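Local coordinates for putative exported protein (Aeromonas hydrophila, PDB 3OD9) that probably inhibits i-type lysozymes as a periplasmic protein and binds metal ions, at residues A[3-8]-A[17-22]; A[60-65]-A[80-85]; A[70-75]-A[96-101]; A[92-97]-A[104-109]. All coordinates share one frame; numbering follows the deposited sequence.

How the contacts relate
Contacts 1, 2 and 4 are antiparallel strand pairs. Contact 1 lies in the sheet of strands 6-10 to 49-57, and contacts 2 and 4 lie in the sheet of strands 60-67 to 102-112. Contacts 1 and 2 join across the sheets: Glu21 OE2 is 2.9 Å from Ile61 N, probably a hydrogen bond, and Val19 CG1 packs on Ile61 CD1. Contacts 2 and 4 meet where Val80 touches Ala92. Contact 3 holds the metal-binding loop, its centre about 22 Å from that of contact 1. It shares Thr96 and Leu97 with contact 4, and the centres are about 11 Å apart. A sodium ion sits in its loop; both contacts reach one potassium ion.

Contact 1: residues A[3-8]-A[17-22]; sequences DGFFKQ and VTVSEG
This is the N-terminal beta hairpin of the chain, in which Phe6, Lys7 and Gln8 of strand 6-10 pair antiparallel with Ser20, Val19 and Thr18 of strand 16-21. Lys7 and Val19 form the hydrogen-bonded pair. Lys7 N donates to Val19 O, and Val19 N returns a 2.9 Å bond to Lys7 O. Before the strand proper, Glu21 N still binds Phe5 O at 3.1 Å. Two waters extend this end. One bridges Phe5 N and Glu21 OE1. The other donates to Glu21 O and, weakly, to Phe5 O.

The side chains leave on two faces. On one, Phe6 has CG trans to N (chi1 176°), and the ring runs along the strand opposite. Ser20 OG lies in the ring plane at the edge, 3.2 Å from Phe6 CD1. Farther along, Phe6 CE1 is 3.7 Å from Thr18 CB, and CZ touches the Thr18 methyl. Gln8 adds its CG beside that same methyl, at 4.0 Å from Thr18 CG2. Phe5 turns to the Val19 side, where Phe5 CE2 lies 4.2 Å from Val19 CG1, while its CB rests against the Glu21 chain. Glu21 OE2 accepts from Ile61 N of the second sheet. Arg23 of the second subunit makes a cation-pi contact with the Phe6 ring.

The backbone bonds set the register. On the Phe5 and Val19 side apolar groups pack with Ile61, with the Glu21 carboxylate at their border, whereas the Phe6 side mixes ring carbons with hydroxyls and takes part in the dimer contact.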
loop_
_atom_site.group_PDB
_atom_site.type_symbol
_atom_site.label_atom_id
_atom_site.label_comp_id
_atom_site.label_asym_id
_atom_site.label_seq_id
_atom_site.Cartn_x
_atom_site.Cartn_y
_atom_site.Cartn_z
ATOM N N ASP A 3 -13.239 7.459 8.768
ATOM C CA ASP A 3 -11.823 7.151 8.599
ATOM C C ASP A 3 -11.366 6.081 9.585
ATOM O O ASP A 3 -11.758 6.092 10.752
ATOM C CB ASP A 3 -10.973 8.413 8.772
ATOM C CG ASP A 3 -11.129 9.387 7.616
ATOM O OD1 ASP A 3 -11.513 8.948 6.509
ATOM O OD2 ASP A 3 -10.859 10.591 7.814
ATOM N N GLY A 4 -10.536 5.159 9.109
ATOM C CA GLY A 4 -9.995 4.107 9.952
ATOM C C GLY A 4 -8.637 4.474 10.527
ATOM O O GLY A 4 -8.271 5.649 10.571
ATOM N N PHE A 5 -7.889 3.461 10.955
ATOM C CA PHE A 5 -6.616 3.660 11.635
ATOM C C PHE A 5 -5.583 4.400 10.794
ATOM O O PHE A 5 -5.297 4.016 9.654
ATOM C CB PHE A 5 -6.030 2.318 12.073
ATOM C CG PHE A 5 -4.722 2.445 12.810
ATOM C CD1 PHE A 5 -4.705 2.612 14.187
ATOM C CD2 PHE A 5 -3.513 2.425 12.125
ATOM C CE1 PHE A 5 -3.509 2.739 14.877
ATOM C CE2 PHE A 5 -2.307 2.559 12.808
ATOM C CZ PHE A 5 -2.308 2.713 14.189
ATOM N N PHE A 6 -5.009 5.438 11.390
ATOM C CA PHE A 6 -3.974 6.243 10.754
ATOM C C PHE A 6 -3.062 6.829 11.817
ATOM O O PHE A 6 -3.536 7.437 12.779
ATOM C CB PHE A 6 -4.597 7.373 9.926
ATOM C CG PHE A 6 -3.580 8.300 9.308
ATOM C CD1 PHE A 6 -2.953 7.969 8.112
ATOM C CD2 PHE A 6 -3.235 9.486 9.934
ATOM C CE1 PHE A 6 -2.019 8.813 7.546
ATOM C CE2 PHE A 6 -2.293 10.338 9.371
ATOM C CZ PHE A 6 -1.687 10.001 8.174
ATOM N N LYS A 7 -1.759 6.647 11.638
ATOM C CA LYS A 7 -0.784 7.221 12.548
ATOM C C LYS A 7 0.401 7.755 11.765
ATOM O O LYS A 7 0.864 7.121 10.828
ATOM C CB LYS A 7 -0.302 6.175 13.554
ATOM C CG LYS A 7 0.656 6.720 14.592
ATOM C CD LYS A 7 -0.030 7.719 15.503
ATOM C CE LYS A 7 0.925 8.226 16.574
ATOM N NZ LYS A 7 0.268 9.203 17.484
ATOM N N GLN A 8 0.884 8.923 12.160
ATOM C CA GLN A 8 2.047 9.526 11.543
ATOM C C GLN A 8 3.153 9.688 12.580
ATOM O O GLN A 8 2.910 10.192 13.686
ATOM C CB GLN A 8 1.656 10.873 10.960
ATOM C CG GLN A 8 2.782 11.621 10.325
ATOM C CD GLN A 8 2.327 12.967 9.855
ATOM O OE1 GLN A 8 1.343 13.081 9.127
ATOM N NE2 GLN A 8 3.020 14.005 10.296
ATOM N N VAL A 17 6.930 8.735 8.557
ATOM C CA VAL A 17 6.264 7.511 8.135
ATOM C C VAL A 17 4.798 7.555 8.538
ATOM O O VAL A 17 4.459 8.046 9.620
ATOM C CB VAL A 17 6.984 6.242 8.688
ATOM C CG1 VAL A 17 6.990 6.208 10.219
ATOM C CG2 VAL A 17 6.369 4.978 8.097
ATOM N N THR A 18 3.916 7.093 7.654
ATOM C CA THR A 18 2.524 6.886 8.048
ATOM C C THR A 18 2.151 5.413 7.986
ATOM O O THR A 18 2.704 4.646 7.189
ATOM C CB THR A 18 1.526 7.723 7.220
ATOM O OG1 THR A 18 1.478 7.227 5.878
ATOM C CG2 THR A 18 1.928 9.191 7.224
ATOM N N VAL A 19 1.218 5.022 8.842
ATOM C CA VAL A 19 0.721 3.649 8.875
ATOM C C VAL A 19 -0.794 3.707 8.893
ATOM O O VAL A 19 -1.377 4.414 9.728
ATOM C CB VAL A 19 1.212 2.900 10.131
ATOM C CG1 VAL A 19 0.715 1.475 10.135
ATOM C CG2 VAL A 19 2.735 2.947 10.197
ATOM N N SER A 20 -1.431 2.983 7.973
ATOM C CA SER A 20 -2.890 2.986 7.847
ATOM C C SER A 20 -3.412 1.575 7.718
ATOM O O SER A 20 -2.811 0.753 7.022
ATOM C CB SER A 20 -3.311 3.725 6.565
ATOM O OG SER A 20 -3.009 5.107 6.620
ATOM N N GLU A 21 -4.560 1.290 8.327
ATOM C CA GLU A 21 -5.280 0.069 7.970
ATOM C C GLU A 21 -6.077 0.327 6.676
ATOM O O GLU A 21 -6.395 1.470 6.356
ATOM C CB GLU A 21 -6.164 -0.408 9.129
ATOM C CG GLU A 21 -5.339 -0.974 10.282
ATOM C CD GLU A 21 -6.157 -1.470 11.469
ATOM O OE1 GLU A 21 -7.377 -1.206 11.545
ATOM O OE2 GLU A 21 -5.557 -2.122 12.353
ATOM N N GLY A 22 -6.354 -0.726 5.912
ATOM C CA GLY A 22 -7.076 -0.574 4.658
ATOM C C GLY A 22 -8.459 0.042 4.829
ATOM O O GLY A 22 -9.223 -0.316 5.738
HETATM O O HOH W 1 -9.121 0.721 10.760
HETATM O O HOH W 2 -7.903 3.124 7.824
#

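Contact 2: residues A[60-65]-A[80-85]; sequences SIKELK and VVESAG
Backbone bonds join Ser60 to Glu63 with Val80 to Glu82. Ser60 and Glu82 form a hydrogen-bonded pair. Glu82 N donates to Ser60 O at 2.9 Å, while Ser60 N donates to Glu82 O. At the other end Val80 N gives an almost straight bond (175°) to Glu63 O.

Between these pairs the register slips by one residue. Lys62 and Glu63 both face Val80, which makes a classic beta bulge in strand 60-67. Val80 O takes two donors there: Lys62 N at 2.8 Å, and Glu63 N in a weak bond at 3.4 Å. This hairpin pairs strand 60-67, the edge of its sheet within the chain, with strand 76-82.

Charges are gathered beside the bulge. Lys62 has CG trans to N (chi1 174°) and stays extended to its tip. The extended chain crosses Glu82 obliquely and puts NZ 3.6 Å from Glu82 OE1. On the way, Lys62 CD passes 4.1 Å from Glu82 CB. Glu63 lies on the other flank of this lysine: its OE1 makes a long ion pair with Lys62 NZ, and its OE2 pairs with Lys65 NZ at 3.4 Å. The four residues form one salt-bridge network.

Apolar contacts occupy the opposite face, where Ile61 CG1 lies 4.2 Å from Val81 CG2. Phe5, in the loop just before strand 6-10, packs on Ile61. On the charged face, Glu63 CB and Val80 CB approach to 4.1 Å. Ser60 OG bonds to Ala27 O.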
loop_
_atom_site.group_PDB
_atom_site.type_symbol
_atom_site.label_atom_id
_atom_site.label_comp_id
_atom_site.label_asym_id
_atom_site.label_seq_id
_atom_site.Cartn_x
_atom_site.Cartn_y
_atom_site.Cartn_z
ATOM N N SER A 60 -5.898 -6.572 14.478
ATOM C CA SER A 60 -5.846 -5.110 14.477
ATOM C C SER A 60 -4.474 -4.638 14.919
ATOM O O SER A 60 -3.849 -5.267 15.779
ATOM C CB SER A 60 -6.869 -4.538 15.465
ATOM O OG SER A 60 -8.200 -4.792 15.067
ATOM N N ILE A 61 -4.013 -3.520 14.366
ATOM C CA ILE A 61 -2.761 -2.940 14.831
ATOM C C ILE A 61 -2.929 -2.535 16.288
ATOM O O ILE A 61 -3.889 -1.843 16.648
ATOM C CB ILE A 61 -2.328 -1.729 13.984
ATOM C CG1 ILE A 61 -1.941 -2.198 12.575
ATOM C CG2 ILE A 61 -1.166 -0.989 14.660
ATOM C CD1 ILE A 61 -1.670 -1.077 11.606
ATOM N N LYS A 62 -1.998 -2.990 17.118
ATOM C CA LYS A 62 -2.044 -2.769 18.557
ATOM C C LYS A 62 -0.970 -1.803 19.039
ATOM O O LYS A 62 -1.156 -1.098 20.030
ATOM C CB LYS A 62 -1.869 -4.099 19.281
ATOM C CG LYS A 62 -1.765 -3.994 20.786
ATOM C CD LYS A 62 -1.414 -5.344 21.389
ATOM C CE LYS A 62 -1.180 -5.232 22.886
ATOM N NZ LYS A 62 -0.775 -6.535 23.475
ATOM N N GLU A 63 0.173 -1.793 18.365
ATOM C CA GLU A 63 1.269 -0.912 18.756
ATOM C C GLU A 63 2.155 -0.586 17.574
ATOM O O GLU A 63 2.327 -1.416 16.683
ATOM C CB GLU A 63 2.161 -1.576 19.816
ATOM C CG GLU A 63 1.462 -2.389 20.888
ATOM C CD GLU A 63 2.444 -3.170 21.747
ATOM O OE1 GLU A 63 2.107 -4.297 22.176
ATOM O OE2 GLU A 63 3.555 -2.663 21.988
ATOM N N LEU A 64 2.724 0.620 17.589
ATOM C CA LEU A 64 3.821 0.976 16.706
ATOM C C LEU A 64 5.029 1.288 17.576
ATOM O O LEU A 64 4.923 2.040 18.546
ATOM C CB LEU A 64 3.475 2.197 15.849
ATOM C CG LEU A 64 2.209 2.084 14.991
ATOM C CD1 LEU A 64 1.949 3.389 14.256
ATOM C CD2 LEU A 64 2.306 0.928 13.991
ATOM N N LYS A 65 6.170 0.700 17.247
ATOM C CA LYS A 65 7.396 0.928 18.002
ATOM C C LYS A 65 8.533 1.381 17.098
ATOM O O LYS A 65 8.642 0.919 15.961
ATOM C CB LYS A 65 7.820 -0.340 18.758
ATOM C CG LYS A 65 6.834 -0.784 19.818
ATOM C CD LYS A 65 7.309 -2.039 20.545
ATOM C CE LYS A 65 6.565 -2.226 21.869
ATOM N NZ LYS A 65 6.807 -3.550 22.500
ATOM N N VAL A 80 2.889 -4.021 15.460
ATOM C CA VAL A 80 2.429 -5.195 16.195
ATOM C C VAL A 80 0.933 -5.340 15.993
ATOM O O VAL A 80 0.178 -4.382 16.161
ATOM C CB VAL A 80 2.745 -5.091 17.714
ATOM C CG1 VAL A 80 2.293 -6.357 18.446
ATOM C CG2 VAL A 80 4.232 -4.822 17.944
ATOM N N VAL A 81 0.515 -6.539 15.608
ATOM C CA VAL A 81 -0.876 -6.816 15.306
ATOM C C VAL A 81 -1.405 -7.881 16.264
ATOM O O VAL A 81 -0.746 -8.895 16.509
ATOM C CB VAL A 81 -1.015 -7.303 13.838
ATOM C CG1 VAL A 81 -2.426 -7.828 13.540
ATOM C CG2 VAL A 81 -0.634 -6.186 12.875
ATOM N N GLU A 82 -2.598 -7.653 16.805
ATOM C CA GLU A 82 -3.212 -8.600 17.729
ATOM C C GLU A 82 -4.452 -9.243 17.106
ATOM O O GLU A 82 -5.376 -8.548 16.686
ATOM C CB GLU A 82 -3.589 -7.909 19.038
ATOM C CG GLU A 82 -4.150 -8.842 20.102
ATOM C CD GLU A 82 -4.459 -8.099 21.385
ATOM O OE1 GLU A 82 -3.721 -8.281 22.381
ATOM O OE2 GLU A 82 -5.429 -7.312 21.388
ATOM N N SER A 83 -4.462 -10.570 17.053
ATOM C CA SER A 83 -5.601 -11.313 16.537
ATOM C C SER A 83 -6.852 -11.121 17.392
ATOM O O SER A 83 -6.767 -10.963 18.613
ATOM C CB SER A 83 -5.260 -12.805 16.461
ATOM O OG SER A 83 -6.420 -13.592 16.280
ATOM N N ALA A 84 -8.005 -11.128 16.734
ATOM C CA ALA A 84 -9.300 -11.053 17.402
ATOM C C ALA A 84 -9.698 -12.373 18.076
ATOM O O ALA A 84 -10.677 -12.419 18.817
ATOM C CB ALA A 84 -10.382 -10.619 16.413
ATOM N N GLY A 85 -8.942 -13.440 17.819
ATOM C CA GLY A 85 -9.187 -14.729 18.450
ATOM C C GLY A 85 -9.085 -14.668 19.968
ATOM O O GLY A 85 -8.479 -13.748 20.526
#

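Contact 3: residues A[70-75]-A[96-101]; sequences NGDKQP and TLNPQE. With NA (sodium ion), chain E; K (potassium ion), chain D.
With chi1 near 65°, Asn70 folds CG between its own N and carbonyl carbon. ND2 then sits 4.0 Å from Thr96 CG2, while OD1 bends back to the sodium ion at 2.4 Å. Asp72 has a similar torsion (78°), and its OD1 binds the same ion at 2.5 Å. Gln74 contributes its backbone O. Asp68 and Glu76 complete the site, with ligands at every second residue, resembling the Asp-x-Asp-x-Asp type of calcium-binding loop. The same positions are seen binding magnesium.

Two Asx turns shape the loop: Asn70 OD1 accepts from Asp72 N, and Asp72 OD1 from Gln74 N. The second oxygen of Asp72 faces the strand. Water links Asp72 OD2 to Asn98 ND2, at 2.7 Å from the latter. Pro75 O holds two more waters, one bound by Leu97 O and one by Leu97 N. Leu97 CD1 also touches Pro75 O at 3.5 Å. The Gln74 amide lies against Asn98 CB. Beyond it, Asn98 OD1 accepts from Glu101 N, and Glu101 O binds potassium.

The loop connects strands 60-67 and 76-82 and lies beside the end of strand 90-98. Phe106 of strand 102-112 packs on both Asn70 and Thr96.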
loop_
_atom_site.group_PDB
_atom_site.type_symbol
_atom_site.label_atom_id
_atom_site.label_comp_id
_atom_site.label_asym_id
_atom_site.label_seq_id
_atom_site.Cartn_x
_atom_site.Cartn_y
_atom_site.Cartn_z
ATOM N N ASN A 70 18.752 -3.851 14.340
ATOM C CA ASN A 70 19.912 -4.378 13.625
ATOM C C ASN A 70 21.249 -3.777 14.051
ATOM O O ASN A 70 22.284 -4.133 13.497
ATOM C CB ASN A 70 19.726 -4.263 12.103
ATOM C CG ASN A 70 19.654 -2.833 11.629
ATOM O OD1 ASN A 70 19.865 -1.911 12.408
ATOM N ND2 ASN A 70 19.342 -2.636 10.355
ATOM N N GLY A 71 21.221 -2.861 15.018
ATOM C CA GLY A 71 22.438 -2.303 15.575
ATOM C C GLY A 71 23.058 -1.136 14.825
ATOM O O GLY A 71 24.178 -0.727 15.151
ATOM N N ASP A 72 22.360 -0.592 13.829
ATOM C CA ASP A 72 22.904 0.559 13.097
ATOM C C ASP A 72 22.573 1.912 13.742
ATOM O O ASP A 72 22.833 2.965 13.153
ATOM C CB ASP A 72 22.522 0.526 11.609
ATOM C CG ASP A 72 21.096 0.965 11.349
ATOM O OD1 ASP A 72 20.380 1.281 12.311
ATOM O OD2 ASP A 72 20.683 1.009 10.172
ATOM N N LYS A 73 22.018 1.859 14.955
ATOM C CA LYS A 73 21.687 3.031 15.771
ATOM C C LYS A 73 20.371 3.715 15.406
ATOM O O LYS A 73 19.869 4.524 16.177
ATOM C CB LYS A 73 22.846 4.042 15.792
ATOM C CG LYS A 73 24.142 3.469 16.343
ATOM C CD LYS A 73 25.144 4.554 16.688
ATOM C CE LYS A 73 26.457 3.934 17.142
ATOM N NZ LYS A 73 26.238 2.808 18.106
ATOM N N GLN A 74 19.819 3.377 14.245
ATOM C CA GLN A 74 18.576 3.988 13.761
ATOM C C GLN A 74 17.396 3.082 14.092
ATOM O O GLN A 74 17.524 1.872 14.035
ATOM C CB GLN A 74 18.666 4.209 12.248
ATOM C CG GLN A 74 19.904 5.003 11.875
ATOM C CD GLN A 74 20.052 5.209 10.396
ATOM O OE1 GLN A 74 20.195 4.252 9.626
ATOM N NE2 GLN A 74 20.028 6.462 9.981
ATOM N N PRO A 75 16.234 3.648 14.434
ATOM C CA PRO A 75 15.125 2.733 14.725
ATOM C C PRO A 75 14.545 2.078 13.475
ATOM O O PRO A 75 14.394 2.739 12.434
ATOM C CB PRO A 75 14.073 3.653 15.346
ATOM C CG PRO A 75 14.346 4.992 14.716
ATOM C CD PRO A 75 15.853 5.061 14.601
ATOM N N THR A 96 13.068 -1.585 7.970
ATOM C CA THR A 96 14.085 -0.555 7.978
ATOM C C THR A 96 13.570 0.660 7.199
ATOM O O THR A 96 12.859 0.534 6.189
ATOM C CB THR A 96 15.414 -1.053 7.403
ATOM O OG1 THR A 96 15.196 -1.601 6.095
ATOM C CG2 THR A 96 15.999 -2.136 8.300
ATOM N N LEU A 97 13.923 1.845 7.673
ATOM C CA LEU A 97 13.511 3.070 7.011
ATOM C C LEU A 97 14.537 4.133 7.350
ATOM O O LEU A 97 14.631 4.575 8.490
ATOM C CB LEU A 97 12.081 3.506 7.387
ATOM C CG LEU A 97 11.271 2.857 8.508
ATOM C CD1 LEU A 97 11.994 2.948 9.853
ATOM C CD2 LEU A 97 9.882 3.473 8.611
ATOM N N ASN A 98 15.349 4.497 6.367
ATOM C CA ASN A 98 16.419 5.448 6.615
ATOM C C ASN A 98 16.748 6.208 5.343
ATOM O O ASN A 98 16.301 5.835 4.264
ATOM C CB ASN A 98 17.645 4.735 7.210
ATOM C CG ASN A 98 18.231 3.706 6.271
ATOM O OD1 ASN A 98 18.644 4.039 5.167
ATOM N ND2 ASN A 98 18.288 2.446 6.712
ATOM N N PRO A 99 17.507 7.299 5.467
ATOM C CA PRO A 99 17.780 8.123 4.285
ATOM C C PRO A 99 18.590 7.405 3.203
ATOM O O PRO A 99 18.441 7.711 2.015
ATOM C CB PRO A 99 18.576 9.293 4.869
ATOM C CG PRO A 99 18.058 9.396 6.285
ATOM C CD PRO A 99 17.910 7.973 6.715
ATOM N N GLN A 100 19.441 6.460 3.588
ATOM C CA GLN A 100 20.306 5.796 2.615
ATOM C C GLN A 100 19.564 4.766 1.764
ATOM O O GLN A 100 19.784 4.668 0.549
ATOM C CB GLN A 100 21.493 5.144 3.326
ATOM C CG GLN A 100 22.495 6.141 3.922
ATOM C CD GLN A 100 22.004 6.869 5.187
ATOM O OE1 GLN A 100 21.293 6.300 6.032
ATOM N NE2 GLN A 100 22.418 8.129 5.333
ATOM N N GLU A 101 18.686 4.012 2.402
ATOM C CA GLU A 101 18.061 2.883 1.736
ATOM C C GLU A 101 16.572 3.057 1.500
ATOM O O GLU A 101 15.984 2.293 0.775
ATOM C CB GLU A 101 18.309 1.597 2.524
ATOM C CG GLU A 101 19.775 1.225 2.633
ATOM C CD GLU A 101 20.003 -0.178 3.164
ATOM O OE1 GLU A 101 19.027 -0.942 3.317
ATOM O OE2 GLU A 101 21.173 -0.520 3.414
HETATM NA NA NA E . 18.467 -0.075 13.106
HETATM K K K D . 14.244 0.405 -0.416
HETATM O O HOH W 3 18.017 1.773 9.332
HETATM O O HOH W 4 15.227 5.130 11.126
HETATM O O HOH W 5 15.562 1.647 10.073
HETATM O O HOH W 6 12.378 2.628 -0.506
HETATM O O HOH W 7 17.480 0.556 -0.796
#

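Contact 4: residues A[92-97]-A[104-109]; sequences ADAFTL and DSFNHV. With K (potassium ion), chain D.
His108 stands beside Asp93 across the hairpin of strands 90-98 and 102-112, a non-hydrogen-bonded pair with both side chains on one face. Its CB lies 3.5 Å from Asp93 OD1. CG follows, trans to N (chi1 168°), and sets the ring alongside the Asp93 carboxylate, edge towards it. ND1 then donates to Asp93 OD1 at 2.6 Å, with the oxygen close to the ring plane and met on its syn side, 32° out of the carboxylate plane. CE1 passes the same oxygen at 3.6 Å. NE2, at the far side, bonds to Glu110. The other oxygen, Asp93 OD2, is bonded to Tyr32 OH.

A classic beta bulge interrupts the ladder. Phe106 and Asn107 both face Ala94, whose O accepts from Phe106 N at 2.8 Å and weakly from Asn107 N. At the bulge, Phe106 turns a ring edge to Ala94, Phe106 CD2 being 4.0 Å from Ala94 CB. Ala92 CB meets Val109 CG2 at 4.1 Å on that face, where helix 118-123 packs. Nearer the turn, Asp104 N bonds to Thr96 O. Both Asp104 carboxylate oxygens bind the potassium ion, with Leu103 O and Glu101 O. Water joins Asp104 OD2 to Thr96 OG1.

Gripped at both nitrogens by carboxylates, the His108 ring is probably held in one rotation and would probably favour the protonated form.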
loop_
_atom_site.group_PDB
_atom_site.type_symbol
_atom_site.label_atom_id
_atom_site.label_comp_id
_atom_site.label_asym_id
_atom_site.label_seq_id
_atom_site.Cartn_x
_atom_site.Cartn_y
_atom_site.Cartn_z
ATOM N N ALA A 92 3.810 -9.498 13.973
ATOM C CA ALA A 92 4.494 -8.228 13.835
ATOM C C ALA A 92 5.358 -8.220 12.600
ATOM O O ALA A 92 5.911 -9.253 12.197
ATOM C CB ALA A 92 5.344 -7.932 15.071
ATOM N N ASP A 93 5.459 -7.043 12.003
ATOM C CA ASP A 93 6.399 -6.803 10.929
ATOM C C ASP A 93 7.353 -5.710 11.346
ATOM O O ASP A 93 6.949 -4.748 12.004
ATOM C CB ASP A 93 5.644 -6.377 9.679
ATOM C CG ASP A 93 4.732 -7.461 9.174
ATOM O OD1 ASP A 93 5.260 -8.498 8.734
ATOM O OD2 ASP A 93 3.494 -7.279 9.206
ATOM N N ALA A 94 8.618 -5.841 10.954
ATOM C CA ALA A 94 9.605 -4.784 11.171
ATOM C C ALA A 94 10.094 -4.302 9.810
ATOM O O ALA A 94 10.232 -5.113 8.868
ATOM C CB ALA A 94 10.773 -5.290 11.998
ATOM N N PHE A 95 10.372 -3.000 9.732
ATOM C CA PHE A 95 10.845 -2.365 8.514
ATOM C C PHE A 95 12.060 -1.525 8.833
ATOM O O PHE A 95 12.079 -0.816 9.839
ATOM C CB PHE A 95 9.769 -1.442 7.921
ATOM C CG PHE A 95 8.457 -2.128 7.687
ATOM C CD1 PHE A 95 8.162 -2.681 6.456
ATOM C CD2 PHE A 95 7.527 -2.250 8.713
ATOM C CE1 PHE A 95 6.964 -3.337 6.245
ATOM C CE2 PHE A 95 6.322 -2.902 8.509
ATOM C CZ PHE A 95 6.039 -3.449 7.275
ATOM N N THR A 96 13.068 -1.585 7.970
ATOM C CA THR A 96 14.085 -0.555 7.978
ATOM C C THR A 96 13.570 0.660 7.199
ATOM O O THR A 96 12.859 0.534 6.189
ATOM C CB THR A 96 15.414 -1.053 7.403
ATOM O OG1 THR A 96 15.196 -1.601 6.095
ATOM C CG2 THR A 96 15.999 -2.136 8.300
ATOM N N LEU A 97 13.923 1.845 7.673
ATOM C CA LEU A 97 13.511 3.070 7.011
ATOM C C LEU A 97 14.537 4.133 7.350
ATOM O O LEU A 97 14.631 4.575 8.490
ATOM C CB LEU A 97 12.081 3.506 7.387
ATOM C CG LEU A 97 11.271 2.857 8.508
ATOM C CD1 LEU A 97 11.994 2.948 9.853
ATOM C CD2 LEU A 97 9.882 3.473 8.611
ATOM N N ASP A 104 12.423 -0.815 3.584
ATOM C CA ASP A 104 12.563 -2.232 3.244
ATOM C C ASP A 104 12.001 -3.098 4.358
ATOM O O ASP A 104 11.982 -2.696 5.514
ATOM C CB ASP A 104 14.030 -2.629 3.026
ATOM C CG ASP A 104 14.615 -2.046 1.765
ATOM O OD1 ASP A 104 14.318 -2.557 0.656
ATOM O OD2 ASP A 104 15.373 -1.052 1.880
ATOM N N SER A 105 11.533 -4.291 4.023
ATOM C CA SER A 105 11.117 -5.213 5.066
ATOM C C SER A 105 12.348 -5.754 5.784
ATOM O O SER A 105 13.381 -6.020 5.166
ATOM C CB SER A 105 10.279 -6.352 4.493
ATOM O OG SER A 105 10.897 -6.885 3.342
ATOM N N PHE A 106 12.233 -5.901 7.094
ATOM C CA PHE A 106 13.326 -6.422 7.896
ATOM C C PHE A 106 13.020 -7.835 8.374
ATOM O O PHE A 106 13.840 -8.738 8.224
ATOM C CB PHE A 106 13.598 -5.521 9.099
ATOM C CG PHE A 106 14.703 -6.019 9.985
ATOM C CD1 PHE A 106 16.028 -5.912 9.593
ATOM C CD2 PHE A 106 14.416 -6.601 11.207
ATOM C CE1 PHE A 106 17.051 -6.381 10.408
ATOM C CE2 PHE A 106 15.437 -7.063 12.036
ATOM C CZ PHE A 106 16.751 -6.956 11.636
ATOM N N ASN A 107 11.837 -8.025 8.958
ATOM C CA ASN A 107 11.447 -9.343 9.454
ATOM C C ASN A 107 9.945 -9.421 9.706
ATOM O O ASN A 107 9.258 -8.400 9.752
ATOM C CB ASN A 107 12.226 -9.695 10.726
ATOM C CG ASN A 107 12.327 -11.202 10.970
ATOM O OD1 ASN A 107 11.935 -12.018 10.132
ATOM N ND2 ASN A 107 12.867 -11.572 12.124
ATOM N N HIS A 108 9.449 -10.643 9.858
ATOM C CA HIS A 108 8.042 -10.892 10.103
ATOM C C HIS A 108 7.925 -12.067 11.057
ATOM O O HIS A 108 8.610 -13.068 10.878
ATOM C CB HIS A 108 7.340 -11.255 8.792
ATOM C CG HIS A 108 5.959 -11.803 8.973
ATOM N ND1 HIS A 108 4.845 -10.999 9.092
ATOM C CD2 HIS A 108 5.510 -13.078 9.042
ATOM C CE1 HIS A 108 3.770 -11.756 9.226
ATOM N NE2 HIS A 108 4.146 -13.021 9.199
ATOM N N VAL A 109 7.062 -11.941 12.061
ATOM C CA VAL A 109 6.731 -13.058 12.929
ATOM C C VAL A 109 5.216 -13.150 13.075
ATOM O O VAL A 109 4.511 -12.158 12.906
ATOM C CB VAL A 109 7.414 -12.936 14.314
ATOM C CG1 VAL A 109 8.928 -12.931 14.154
ATOM C CG2 VAL A 109 6.953 -11.685 15.062
HETATM K K K D . 14.244 0.405 -0.416
HETATM O O HOH W 8 15.549 0.243 4.232
HETATM O O HOH W 9 15.641 -4.417 5.811
HETATM O O HOH W 6 12.378 2.628 -0.506
HETATM O O HOH W 7 17.480 0.556 -0.796
#